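Local coordinates for protein histidine--tRNA ligase (Thermus thermophilus, PDB 1H4V) that catalyses the ATP-dependent attachment of L-histidine to tRNA(His), working as a class II aminoacyl-tRNA synthetase homodimer, at residues V30-G35 against R103-G108; E81-M86 against N128-G133. All blocks are in the same frame, centred on the assembly; numbering follows the deposited sequence.

Overall arrangement
Both contacts sit in the catalytic region and meet on one mixed sheet, with their centres about 11 Å apart. Along the chain their segments alternate: 30-35, 81-86, 103-108, 128-133. The two strand segments belong to the antiparallel neighbours 102-111 and 123-132, bonded through backbone pairs such as Leu104 with Glu130 and Met106 with Asn128, a hairpin consistent with class II motif 2. Helix 14-33 lies against one face of it in contact 1, and the start of helix 83-92 lies against the opposite face in contact 2. The hairpin is thus sandwiched, with the second subunit packing on the helix of contact 1 while contact 2 stays within one chain.

Contact 1: V30-G35 against R103-G108; sequences VLEAAG and RLWMAG
Trp105 reaches from strand 102-111 to the C-terminal end of helix 14-33, meeting Leu31 and Glu32. At its base, Trp105 CB lies 3.7 Å from Leu31 CD2, and Leu31 CB lies over one face of the ring, 4.1 Å from Trp105 CG. With chi1 at 80°, CG stands between the backbone N and the carbonyl carbon, which sets the indole beside the helix. Farther out, the aliphatic Glu32 CG lies 3.3 Å from Trp105 NE1, which donates to Glu32 OE2 at 3.2 Å. The bond is fairly straight (163°) and in the indole plane, but meets OE2 on its anti side, 35° out of the carboxylate plane. On the outer ring, Trp105 CZ2 is 4.0 Å from Glu32 OE2. Two residues earlier on the strand, Arg103 CD touches Ala34 O at 3.4 Å on its way to a salt bridge with Glu142. Gly35 closes the helix in a Schellman motif before strand 37-38 pairs with 102-111, consistent with class II motif 1. A leucine in place of Trp105 would probably leave Glu32 OE2 without this donor and open a gap beside Leu31. The chemistry implies a directed join: a single N-H steers the carboxylate to the indole edge while Leu31 lies over one ring face.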
ATOM      1  N   VAL A  30      13.901  -4.354  -9.136  1.00 17.95           N
ATOM      2  CA  VAL A  30      14.445  -5.590  -9.690  1.00 20.31           C
ATOM      3  C   VAL A  30      13.394  -6.452 -10.389  1.00 18.45           C
ATOM      4  O   VAL A  30      13.654  -7.000 -11.455  1.00 18.71           O
ATOM      5  CB  VAL A  30      15.176  -6.448  -8.602  1.00 23.55           C
ATOM      6  CG1 VAL A  30      15.993  -5.552  -7.687  1.00 18.39           C
ATOM      7  CG2 VAL A  30      14.194  -7.257  -7.822  1.00 28.52           C
ATOM      8  N   LEU A  31      12.207  -6.561  -9.804  1.00 16.25           N
ATOM      9  CA  LEU A  31      11.158  -7.377 -10.403  1.00 14.07           C
ATOM     10  C   LEU A  31      10.588  -6.784 -11.690  1.00 14.00           C
ATOM     11  O   LEU A  31      10.269  -7.526 -12.621  1.00 15.89           O
ATOM     12  CB  LEU A  31      10.040  -7.628  -9.384  1.00  8.13           C
ATOM     13  CG  LEU A  31      10.118  -8.902  -8.524  1.00 16.08           C
ATOM     14  CD1 LEU A  31      11.534  -9.387  -8.373  1.00 13.15           C
ATOM     15  CD2 LEU A  31       9.483  -8.636  -7.156  1.00 11.81           C
ATOM     16  N   GLU A  32      10.467  -5.462 -11.770  1.00 12.96           N
ATOM     17  CA  GLU A  32       9.921  -4.874 -12.990  1.00 15.78           C
ATOM     18  C   GLU A  32      10.968  -4.798 -14.107  1.00 16.93           C
ATOM     19  O   GLU A  32      10.622  -4.653 -15.279  1.00 16.04           O
ATOM     20  CB  GLU A  32       9.277  -3.505 -12.706  1.00 11.99           C
ATOM     21  CG  GLU A  32       8.051  -3.645 -11.772  1.00 16.19           C
ATOM     22  CD  GLU A  32       7.173  -2.409 -11.681  1.00 20.60           C
ATOM     23  OE1 GLU A  32       7.701  -1.276 -11.742  1.00 29.87           O
ATOM     24  OE2 GLU A  32       5.944  -2.570 -11.525  1.00 19.41           O
ATOM     25  N   ALA A  33      12.243  -4.931 -13.744  1.00 17.56           N
ATOM     26  CA  ALA A  33      13.313  -4.919 -14.735  1.00 16.29           C
ATOM     27  C   ALA A  33      13.325  -6.291 -15.391  1.00 17.47           C
ATOM     28  O   ALA A  33      13.836  -6.452 -16.499  1.00 21.45           O
ATOM     29  CB  ALA A  33      14.653  -4.652 -14.079  1.00 12.30           C
ATOM     30  N   ALA A  34      12.769  -7.287 -14.701  1.00 15.55           N
ATOM     31  CA  ALA A  34      12.716  -8.638 -15.248  1.00 13.97           C
ATOM     32  C   ALA A  34      11.370  -8.912 -15.903  1.00 14.18           C
ATOM     33  O   ALA A  34      11.028 -10.054 -16.195  1.00 15.58           O
ATOM     34  CB  ALA A  34      12.990  -9.648 -14.179  1.00 11.95           C
ATOM     35  N   GLY A  35      10.603  -7.853 -16.133  1.00 14.30           N
ATOM     36  CA  GLY A  35       9.318  -8.008 -16.785  1.00 12.10           C
ATOM     37  C   GLY A  35       8.089  -8.246 -15.927  1.00 11.49           C
ATOM     38  O   GLY A  35       6.991  -8.297 -16.463  1.00 11.97           O
ATOM     39  N   ARG A 103       4.564 -12.856 -15.822  1.00 13.30           N
ATOM     40  CA  ARG A 103       5.287 -12.601 -14.595  1.00 11.64           C
ATOM     41  C   ARG A 103       4.552 -11.536 -13.791  1.00 11.73           C
ATOM     42  O   ARG A 103       4.241 -10.456 -14.295  1.00 10.48           O
ATOM     43  CB  ARG A 103       6.724 -12.161 -14.908  1.00 11.36           C
ATOM     44  CG  ARG A 103       7.595 -13.254 -15.542  1.00 12.87           C
ATOM     45  CD  ARG A 103       9.039 -12.766 -15.685  1.00 17.81           C
ATOM     46  NE  ARG A 103       9.931 -13.738 -16.313  1.00 17.94           N
ATOM     47  CZ  ARG A 103       9.916 -14.051 -17.607  1.00 18.01           C
ATOM     48  NH1 ARG A 103       9.049 -13.476 -18.433  1.00 15.76           N
ATOM     49  NH2 ARG A 103      10.792 -14.919 -18.080  1.00 17.04           N
ATOM     50  N   LEU A 104       4.266 -11.843 -12.532  1.00 11.65           N
ATOM     51  CA  LEU A 104       3.547 -10.895 -11.681  1.00 11.09           C
ATOM     52  C   LEU A 104       4.242 -10.718 -10.343  1.00 10.56           C
ATOM     53  O   LEU A 104       4.945 -11.611  -9.864  1.00 12.71           O
ATOM     54  CB  LEU A 104       2.119 -11.384 -11.416  1.00  9.35           C
ATOM     55  CG  LEU A 104       1.231 -11.797 -12.596  1.00  7.79           C
ATOM     56  CD1 LEU A 104       0.048 -12.586 -12.057  1.00  9.11           C
ATOM     57  CD2 LEU A 104       0.760 -10.588 -13.368  1.00  2.95           C
ATOM     58  N   TRP A 105       4.059  -9.555  -9.740  1.00  9.38           N
ATOM     59  CA  TRP A 105       4.629  -9.326  -8.431  1.00  9.04           C
ATOM     60  C   TRP A 105       3.639  -8.483  -7.659  1.00 10.71           C
ATOM     61  O   TRP A 105       2.789  -7.799  -8.240  1.00  8.05           O
ATOM     62  CB  TRP A 105       6.004  -8.644  -8.500  1.00  7.38           C
ATOM     63  CG  TRP A 105       5.971  -7.172  -8.723  1.00  9.48           C
ATOM     64  CD1 TRP A 105       5.907  -6.519  -9.920  1.00  8.59           C
ATOM     65  CD2 TRP A 105       6.012  -6.161  -7.714  1.00 10.59           C
ATOM     66  NE1 TRP A 105       5.910  -5.160  -9.719  1.00 10.03           N
ATOM     67  CE2 TRP A 105       5.969  -4.910  -8.374  1.00 10.48           C
ATOM     68  CE3 TRP A 105       6.074  -6.190  -6.313  1.00 12.72           C
ATOM     69  CZ2 TRP A 105       5.995  -3.690  -7.682  1.00 11.47           C
ATOM     70  CZ3 TRP A 105       6.101  -4.971  -5.623  1.00 15.50           C
ATOM     71  CH2 TRP A 105       6.058  -3.739  -6.314  1.00 13.17           C
ATOM     72  N   MET A 106       3.760  -8.539  -6.339  1.00 12.50           N
ATOM     73  CA  MET A 106       2.858  -7.822  -5.468  1.00 13.42           C
ATOM     74  C   MET A 106       3.491  -7.647  -4.094  1.00 14.02           C
ATOM     75  O   MET A 106       4.308  -8.457  -3.647  1.00 13.85           O
ATOM     76  CB  MET A 106       1.550  -8.621  -5.370  1.00 18.53           C
ATOM     77  CG  MET A 106       0.524  -8.156  -4.346  1.00 21.90           C
ATOM     78  SD  MET A 106      -1.025  -9.099  -4.561  1.00 34.34           S
ATOM     79  CE  MET A 106      -0.797 -10.503  -3.446  1.00 24.39           C
ATOM     80  N   ALA A 107       3.117  -6.564  -3.435  1.00 12.96           N
ATOM     81  CA  ALA A 107       3.593  -6.277  -2.103  1.00 13.70           C
ATOM     82  C   ALA A 107       2.350  -5.878  -1.332  1.00 15.27           C
ATOM     83  O   ALA A 107       1.527  -5.113  -1.828  1.00 16.87           O
ATOM     84  CB  ALA A 107       4.591  -5.133  -2.134  1.00 11.25           C
ATOM     85  N   GLY A 108       2.193  -6.401  -0.126  1.00 16.05           N
ATOM     86  CA  GLY A 108       1.024  -6.029   0.643  1.00 14.62           C
ATOM     87  C   GLY A 108       0.891  -6.770   1.952  1.00 13.19           C
ATOM     88  O   GLY A 108       1.694  -7.638   2.261  1.00 15.06           O
TER

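Contact 2: E81-M86 against N128-G133; sequences EGTAAM and NYEALG
Met86, Asn128 and Glu130 bury the most surface where the start of helix 83-92 packs on strand 123-132, the second strand of what is probably the motif 2 hairpin of the class II fold. Met86 points at the strand, and the bend at its last torsion (chi3 84°) turns CE toward Glu130 while SD stays by Asn128: Met86 SD rests 3.7 Å from Asn128 CB, and Met86 CE sits 4.0 Å from Glu130 CB, the Met86 and Glu130 side chains crossing at about a right angle. Asn128 directs its amide at the turn before the helix, with Asn128 ND2 3.9 Å from Gly82 CA, while its OD1 accepts from Gln126. Glu130 folds back at chi2 (53°) and brings its carboxylate across Thr83; Thr83 CG2 lies 3.9 Å from Glu130 OE1, which has a weak hydrogen bond with Tyr288 OH. Glu130 OE2 is buried with no hydrogen-bond partner in the model: Thr83 OG1 is 3.7 Å away, and Tyr129 O, 2.8 Å from it, is another acceptor. In class II synthetases this sheet carries the active site, and the polar cluster probably lies beside it. The helix start is capped within its own segment: Ala84 N gives a 2.7 Å hydrogen bond to Glu81 OE2, and Glu81 OE1 pairs with Lys52 NZ.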
ATOM      1  N   GLU A  81      -1.875 -15.459   2.268  1.00 20.03           N
ATOM      2  CA  GLU A  81      -0.741 -15.699   1.374  1.00 20.75           C
ATOM      3  C   GLU A  81      -1.000 -14.952   0.074  1.00 19.12           C
ATOM      4  O   GLU A  81      -2.109 -14.491  -0.173  1.00 17.29           O
ATOM      5  CB  GLU A  81      -0.609 -17.193   1.054  1.00 18.32           C
ATOM      6  CG  GLU A  81      -1.797 -17.735   0.267  1.00 27.91           C
ATOM      7  CD  GLU A  81      -1.480 -19.021  -0.473  1.00 36.46           C
ATOM      8  OE1 GLU A  81      -1.086 -20.007   0.188  1.00 41.46           O
ATOM      9  OE2 GLU A  81      -1.621 -19.046  -1.718  1.00 33.71           O
ATOM     10  N   GLY A  82       0.015 -14.864  -0.773  1.00 20.06           N
ATOM     11  CA  GLY A  82      -0.159 -14.162  -2.028  1.00 19.24           C
ATOM     12  C   GLY A  82      -0.389 -15.012  -3.261  1.00 18.35           C
ATOM     13  O   GLY A  82      -1.167 -14.623  -4.138  1.00 18.37           O
ATOM     14  N   THR A  83       0.266 -16.169  -3.320  1.00 18.47           N
ATOM     15  CA  THR A  83       0.186 -17.057  -4.487  1.00 17.69           C
ATOM     16  C   THR A  83      -1.203 -17.426  -4.984  1.00 17.06           C
ATOM     17  O   THR A  83      -1.504 -17.205  -6.155  1.00 16.23           O
ATOM     18  CB  THR A  83       0.987 -18.365  -4.266  1.00 20.49           C
ATOM     19  OG1 THR A  83       2.312 -18.046  -3.815  1.00 19.21           O
ATOM     20  CG2 THR A  83       1.095 -19.150  -5.585  1.00 18.17           C
ATOM     21  N   ALA A  84      -2.045 -17.984  -4.115  1.00 15.88           N
ATOM     22  CA  ALA A  84      -3.394 -18.365  -4.525  1.00 14.52           C
ATOM     23  C   ALA A  84      -4.184 -17.172  -5.069  1.00 14.50           C
ATOM     24  O   ALA A  84      -4.934 -17.309  -6.035  1.00 14.29           O
ATOM     25  CB  ALA A  84      -4.149 -19.002  -3.363  1.00 15.83           C
ATOM     26  N   ALA A  85      -4.018 -16.010  -4.447  1.00 14.21           N
ATOM     27  CA  ALA A  85      -4.717 -14.799  -4.884  1.00 15.47           C
ATOM     28  C   ALA A  85      -4.254 -14.377  -6.274  1.00 16.58           C
ATOM     29  O   ALA A  85      -5.054 -13.944  -7.099  1.00 20.08           O
ATOM     30  CB  ALA A  85      -4.474 -13.669  -3.899  1.00 12.47           C
ATOM     31  N   MET A  86      -2.959 -14.505  -6.531  1.00 17.72           N
ATOM     32  CA  MET A  86      -2.405 -14.132  -7.831  1.00 18.41           C
ATOM     33  C   MET A  86      -2.854 -15.102  -8.906  1.00 16.31           C
ATOM     34  O   MET A  86      -3.208 -14.677 -10.005  1.00 17.38           O
ATOM     35  CB  MET A  86      -0.876 -14.043  -7.747  1.00 15.38           C
ATOM     36  CG  MET A  86      -0.464 -12.893  -6.836  1.00 21.40           C
ATOM     37  SD  MET A  86       1.223 -12.885  -6.266  1.00 28.25           S
ATOM     38  CE  MET A  86       2.022 -12.078  -7.683  1.00 16.72           C
ATOM     39  N   ASN A 128       5.595 -10.646  -3.216  1.00 13.08           N
ATOM     40  CA  ASN A 128       5.411 -11.893  -3.946  1.00 13.72           C
ATOM     41  C   ASN A 128       5.782 -11.724  -5.398  1.00 12.22           C
ATOM     42  O   ASN A 128       5.533 -10.678  -5.991  1.00 12.49           O
ATOM     43  CB  ASN A 128       3.955 -12.378  -3.887  1.00 16.72           C
ATOM     44  CG  ASN A 128       3.617 -13.077  -2.585  1.00 19.63           C
ATOM     45  OD1 ASN A 128       3.329 -12.438  -1.575  1.00 26.65           O
ATOM     46  ND2 ASN A 128       3.652 -14.400  -2.604  1.00 20.12           N
ATOM     47  N   TYR A 129       6.375 -12.766  -5.958  1.00 10.30           N
ATOM     48  CA  TYR A 129       6.751 -12.794  -7.359  1.00 12.78           C
ATOM     49  C   TYR A 129       6.235 -14.127  -7.896  1.00 14.30           C
ATOM     50  O   TYR A 129       6.465 -15.173  -7.295  1.00 13.25           O
ATOM     51  CB  TYR A 129       8.263 -12.754  -7.539  1.00 11.00           C
ATOM     52  CG  TYR A 129       8.667 -13.081  -8.961  1.00 13.02           C
ATOM     53  CD1 TYR A 129       8.475 -12.159  -9.994  1.00 14.36           C
ATOM     54  CD2 TYR A 129       9.202 -14.323  -9.280  1.00 11.98           C
ATOM     55  CE1 TYR A 129       8.809 -12.468 -11.310  1.00 10.95           C
ATOM     56  CE2 TYR A 129       9.535 -14.648 -10.590  1.00 12.52           C
ATOM     57  CZ  TYR A 129       9.337 -13.714 -11.599  1.00 16.13           C
ATOM     58  OH  TYR A 129       9.671 -14.034 -12.892  1.00 17.67           O
ATOM     59  N   GLU A 130       5.565 -14.085  -9.035  1.00 15.46           N
ATOM     60  CA  GLU A 130       5.008 -15.287  -9.635  1.00 18.03           C
ATOM     61  C   GLU A 130       5.160 -15.289 -11.167  1.00 17.36           C
ATOM     62  O   GLU A 130       4.845 -14.305 -11.842  1.00 17.41           O
ATOM     63  CB  GLU A 130       3.524 -15.377  -9.255  1.00 19.45           C
ATOM     64  CG  GLU A 130       3.116 -16.566  -8.394  1.00 31.44           C
ATOM     65  CD  GLU A 130       3.923 -16.738  -7.112  1.00 33.78           C
ATOM     66  OE1 GLU A 130       4.521 -17.817  -6.941  1.00 34.37           O
ATOM     67  OE2 GLU A 130       3.957 -15.818  -6.268  1.00 39.04           O
ATOM     68  N   ALA A 131       5.659 -16.399 -11.698  1.00 16.85           N
ATOM     69  CA  ALA A 131       5.830 -16.593 -13.139  1.00 15.38           C
ATOM     70  C   ALA A 131       4.907 -17.760 -13.474  1.00 15.91           C
ATOM     71  O   ALA A 131       5.204 -18.903 -13.149  1.00 15.95           O
ATOM     72  CB  ALA A 131       7.271 -16.961 -13.453  1.00 13.64           C
ATOM     73  N   LEU A 132       3.783 -17.466 -14.119  1.00 18.07           N
ATOM     74  CA  LEU A 132       2.792 -18.486 -14.455  1.00 16.84           C
ATOM     75  C   LEU A 132       2.675 -18.797 -15.937  1.00 17.67           C
ATOM     76  O   LEU A 132       2.777 -17.901 -16.775  1.00 17.80           O
ATOM     77  CB  LEU A 132       1.422 -18.038 -13.958  1.00 15.29           C
ATOM     78  CG  LEU A 132       1.406 -17.494 -12.539  1.00 17.30           C
ATOM     79  CD1 LEU A 132       0.142 -16.681 -12.299  1.00 26.80           C
ATOM     80  CD2 LEU A 132       1.509 -18.641 -11.577  1.00 21.19           C
ATOM     81  N   GLY A 133       2.444 -20.073 -16.245  1.00 19.04           N
ATOM     82  CA  GLY A 133       2.269 -20.490 -17.621  1.00 19.35           C
ATOM     83  C   GLY A 133       3.345 -21.346 -18.255  1.00 19.77           C
ATOM     84  O   GLY A 133       3.173 -21.807 -19.377  1.00 22.78           O
TER